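Long-range contact in cystalysin (Treponema denticola, PDB 1C7N), which is a pyridoxal-5'-phosphate-binding protein of the aminotransferase class I and II family: residues Q187-I192 and T217-I222. Residues are numbered along the deposited sequence; the frame is centred on the assembly and turned at random.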
ATOM      1  N   GLN A 187       8.708 -23.823  23.106  1.00 18.97           N
ATOM      2  CA  GLN A 187      10.067 -24.231  23.455  1.00 19.59           C
ATOM      3  C   GLN A 187      10.504 -25.380  22.557  1.00 20.55           C
ATOM      4  O   GLN A 187      11.610 -25.363  22.015  1.00 20.88           O
ATOM      5  CB  GLN A 187      10.139 -24.669  24.923  1.00 21.35           C
ATOM      6  CG  GLN A 187      10.012 -23.522  25.923  1.00 23.49           C
ATOM      7  CD  GLN A 187      11.257 -22.645  25.982  1.00 25.26           C
ATOM      8  OE1 GLN A 187      11.183 -21.466  26.338  1.00 26.24           O
ATOM      9  NE2 GLN A 187      12.408 -23.223  25.650  1.00 23.95           N
ATOM     10  N   LYS A 188       9.634 -26.376  22.399  1.00 20.74           N
ATOM     11  CA  LYS A 188       9.932 -27.532  21.557  1.00 21.43           C
ATOM     12  C   LYS A 188      10.191 -27.105  20.117  1.00 21.77           C
ATOM     13  O   LYS A 188      11.079 -27.635  19.449  1.00 21.70           O
ATOM     14  CB  LYS A 188       8.776 -28.534  21.572  1.00 22.16           C
ATOM     15  CG  LYS A 188       8.750 -29.488  22.752  1.00 23.85           C
ATOM     16  CD  LYS A 188       7.762 -30.618  22.472  1.00 26.44           C
ATOM     17  CE  LYS A 188       7.774 -31.681  23.555  1.00 27.92           C
ATOM     18  NZ  LYS A 188       6.901 -32.841  23.187  1.00 29.64           N
ATOM     19  N   ILE A 189       9.399 -26.153  19.635  1.00 21.46           N
ATOM     20  CA  ILE A 189       9.566 -25.668  18.274  1.00 21.27           C
ATOM     21  C   ILE A 189      10.867 -24.878  18.180  1.00 21.36           C
ATOM     22  O   ILE A 189      11.598 -24.994  17.198  1.00 22.02           O
ATOM     23  CB  ILE A 189       8.387 -24.772  17.846  1.00 20.08           C
ATOM     24  CG1 ILE A 189       7.078 -25.558  17.966  1.00 20.08           C
ATOM     25  CG2 ILE A 189       8.595 -24.289  16.402  1.00 18.93           C
ATOM     26  CD1 ILE A 189       5.839 -24.746  17.659  1.00 20.20           C
ATOM     27  N   LYS A 190      11.156 -24.083  19.208  1.00 22.25           N
ATOM     28  CA  LYS A 190      12.380 -23.288  19.233  1.00 23.06           C
ATOM     29  C   LYS A 190      13.607 -24.184  19.116  1.00 23.38           C
ATOM     30  O   LYS A 190      14.536 -23.878  18.371  1.00 23.05           O
ATOM     31  CB  LYS A 190      12.475 -22.474  20.526  1.00 24.08           C
ATOM     32  CG  LYS A 190      13.849 -21.841  20.748  1.00 24.86           C
ATOM     33  CD  LYS A 190      13.941 -21.151  22.099  1.00 26.28           C
ATOM     34  CE  LYS A 190      13.752 -22.133  23.251  1.00 28.31           C
ATOM     35  NZ  LYS A 190      14.881 -23.099  23.411  1.00 28.07           N
ATOM     36  N   ASP A 191      13.610 -25.288  19.858  1.00 23.75           N
ATOM     37  CA  ASP A 191      14.735 -26.215  19.818  1.00 23.72           C
ATOM     38  C   ASP A 191      14.910 -26.809  18.427  1.00 23.01           C
ATOM     39  O   ASP A 191      16.030 -26.896  17.920  1.00 23.46           O
ATOM     40  CB  ASP A 191      14.558 -27.338  20.846  1.00 23.84           C
ATOM     41  CG  ASP A 191      14.716 -26.850  22.274  1.00 25.13           C
ATOM     42  OD1 ASP A 191      15.353 -25.791  22.486  1.00 26.27           O
ATOM     43  OD2 ASP A 191      14.214 -27.532  23.190  1.00 25.61           O
ATOM     44  N   ILE A 192      13.805 -27.219  17.814  1.00 22.11           N
ATOM     45  CA  ILE A 192      13.844 -27.789  16.476  1.00 22.08           C
ATOM     46  C   ILE A 192      14.393 -26.761  15.483  1.00 21.45           C
ATOM     47  O   ILE A 192      15.188 -27.092  14.600  1.00 20.70           O
ATOM     48  CB  ILE A 192      12.431 -28.224  16.014  1.00 22.78           C
ATOM     49  CG1 ILE A 192      11.908 -29.345  16.916  1.00 22.47           C
ATOM     50  CG2 ILE A 192      12.466 -28.672  14.557  1.00 22.84           C
ATOM     51  CD1 ILE A 192      10.515 -29.816  16.560  1.00 20.42           C
ATOM     52  N   THR A 217       2.472 -15.573  23.895  1.00 15.54           N
ATOM     53  CA  THR A 217       3.908 -15.418  24.072  1.00 14.98           C
ATOM     54  C   THR A 217       4.512 -15.100  22.711  1.00 14.79           C
ATOM     55  O   THR A 217       4.429 -15.911  21.790  1.00 14.73           O
ATOM     56  CB  THR A 217       4.557 -16.719  24.589  1.00 15.08           C
ATOM     57  OG1 THR A 217       4.020 -17.048  25.877  1.00 13.86           O
ATOM     58  CG2 THR A 217       6.070 -16.548  24.693  1.00 15.39           C
ATOM     59  N   VAL A 218       5.098 -13.915  22.573  1.00 15.32           N
ATOM     60  CA  VAL A 218       5.732 -13.548  21.312  1.00 15.64           C
ATOM     61  C   VAL A 218       6.871 -14.545  21.144  1.00 16.32           C
ATOM     62  O   VAL A 218       7.792 -14.607  21.965  1.00 15.72           O
ATOM     63  CB  VAL A 218       6.291 -12.108  21.356  1.00 16.71           C
ATOM     64  CG1 VAL A 218       7.117 -11.835  20.117  1.00 17.34           C
ATOM     65  CG2 VAL A 218       5.145 -11.113  21.450  1.00 15.37           C
ATOM     66  N   PHE A 219       6.796 -15.335  20.081  1.00 16.09           N
ATOM     67  CA  PHE A 219       7.785 -16.370  19.817  1.00 16.08           C
ATOM     68  C   PHE A 219       9.251 -15.955  19.951  1.00 16.50           C
ATOM     69  O   PHE A 219      10.006 -16.589  20.692  1.00 15.39           O
ATOM     70  CB  PHE A 219       7.539 -16.970  18.432  1.00 15.92           C
ATOM     71  CG  PHE A 219       7.890 -18.432  18.328  1.00 15.78           C
ATOM     72  CD1 PHE A 219       7.416 -19.191  17.264  1.00 16.20           C
ATOM     73  CD2 PHE A 219       8.688 -19.049  19.290  1.00 16.17           C
ATOM     74  CE1 PHE A 219       7.727 -20.547  17.157  1.00 16.57           C
ATOM     75  CE2 PHE A 219       9.007 -20.406  19.193  1.00 16.78           C
ATOM     76  CZ  PHE A 219       8.526 -21.155  18.126  1.00 16.65           C
ATOM     77  N   GLN A 220       9.659 -14.897  19.255  1.00 16.31           N
ATOM     78  CA  GLN A 220      11.056 -14.469  19.314  1.00 16.34           C
ATOM     79  C   GLN A 220      11.473 -13.814  20.627  1.00 17.26           C
ATOM     80  O   GLN A 220      12.631 -13.432  20.792  1.00 17.33           O
ATOM     81  CB  GLN A 220      11.373 -13.522  18.153  1.00 15.18           C
ATOM     82  CG  GLN A 220      10.720 -12.154  18.247  1.00 13.33           C
ATOM     83  CD  GLN A 220      11.262 -11.200  17.200  1.00 13.37           C
ATOM     84  OE1 GLN A 220      10.913 -11.285  16.019  1.00 13.21           O
ATOM     85  NE2 GLN A 220      12.141 -10.298  17.622  1.00 14.00           N
ATOM     86  N   SER A 221      10.543 -13.694  21.568  1.00 17.75           N
ATOM     87  CA  SER A 221      10.855 -13.080  22.857  1.00 18.47           C
ATOM     88  C   SER A 221      11.403 -14.087  23.866  1.00 18.76           C
ATOM     89  O   SER A 221      11.867 -13.705  24.938  1.00 19.66           O
ATOM     90  CB  SER A 221       9.602 -12.429  23.446  1.00 18.65           C
ATOM     91  OG  SER A 221       8.726 -13.413  23.974  1.00 17.78           O
ATOM     92  N   ILE A 222      11.350 -15.373  23.528  1.00 18.00           N
ATOM     93  CA  ILE A 222      11.820 -16.405  24.446  1.00 18.32           C
ATOM     94  C   ILE A 222      13.291 -16.793  24.285  1.00 19.15           C
ATOM     95  O   ILE A 222      13.819 -17.559  25.084  1.00 17.83           O
ATOM     96  CB  ILE A 222      10.969 -17.692  24.320  1.00 17.18           C
ATOM     97  CG1 ILE A 222      11.217 -18.355  22.968  1.00 17.56           C
ATOM     98  CG2 ILE A 222       9.489 -17.357  24.482  1.00 15.83           C
ATOM     99  CD1 ILE A 222      10.593 -19.728  22.830  1.00 17.57           C
TER
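Phe219 pushes the far edge of its ring against Ile189, with Phe219 CZ 3.6 Å from the branch methyl CG2 of Ile189. That methyl lies in the plane of the ring, at its edge; the two side chains cross at about a right angle. With CG1 beside the backbone N (chi1 -58°), CG2 of Ile189 stands anti to that N and is the branch turned to the ring. Phe219 CZ also lies 4.1 Å from Lys190 N.

Beside the ring, Ile222 sends its terminal methyl CD1 to the aliphatic part of Lys190, 3.7 Å from CD, while the end of Gln187 passes alongside that methyl. Lys190 starts out extended and then bends at chi3 and chi4 (62° and 69°), laying its methylenes on Ile222 and turning NZ back to its own helix. Lys190 NZ forms a salt bridge with Asp191 OD1 at 2.9 Å, reaching that oxygen from above the carboxylate plane.

No hydrogen bond joins the two segments; the loop has hydrogen bonds of its own. Val218 O accepts both Ser221 N (2.9 Å) and Ser221 OG, two bonds to one carbonyl that probably help keep the short 3-10 turn following Val218 in shape. Phe219 also meets the ring of Phe170 on strand 165-171, and Leu226 touches both Phe219 and Lys190. The contact thus packs helix 183-195 against the loop that follows strand 199-203, a largely apolar layer on the mixed seven-stranded sheet of the large domain in the fold-type I architecture of pyridoxal-5'-phosphate enzymes.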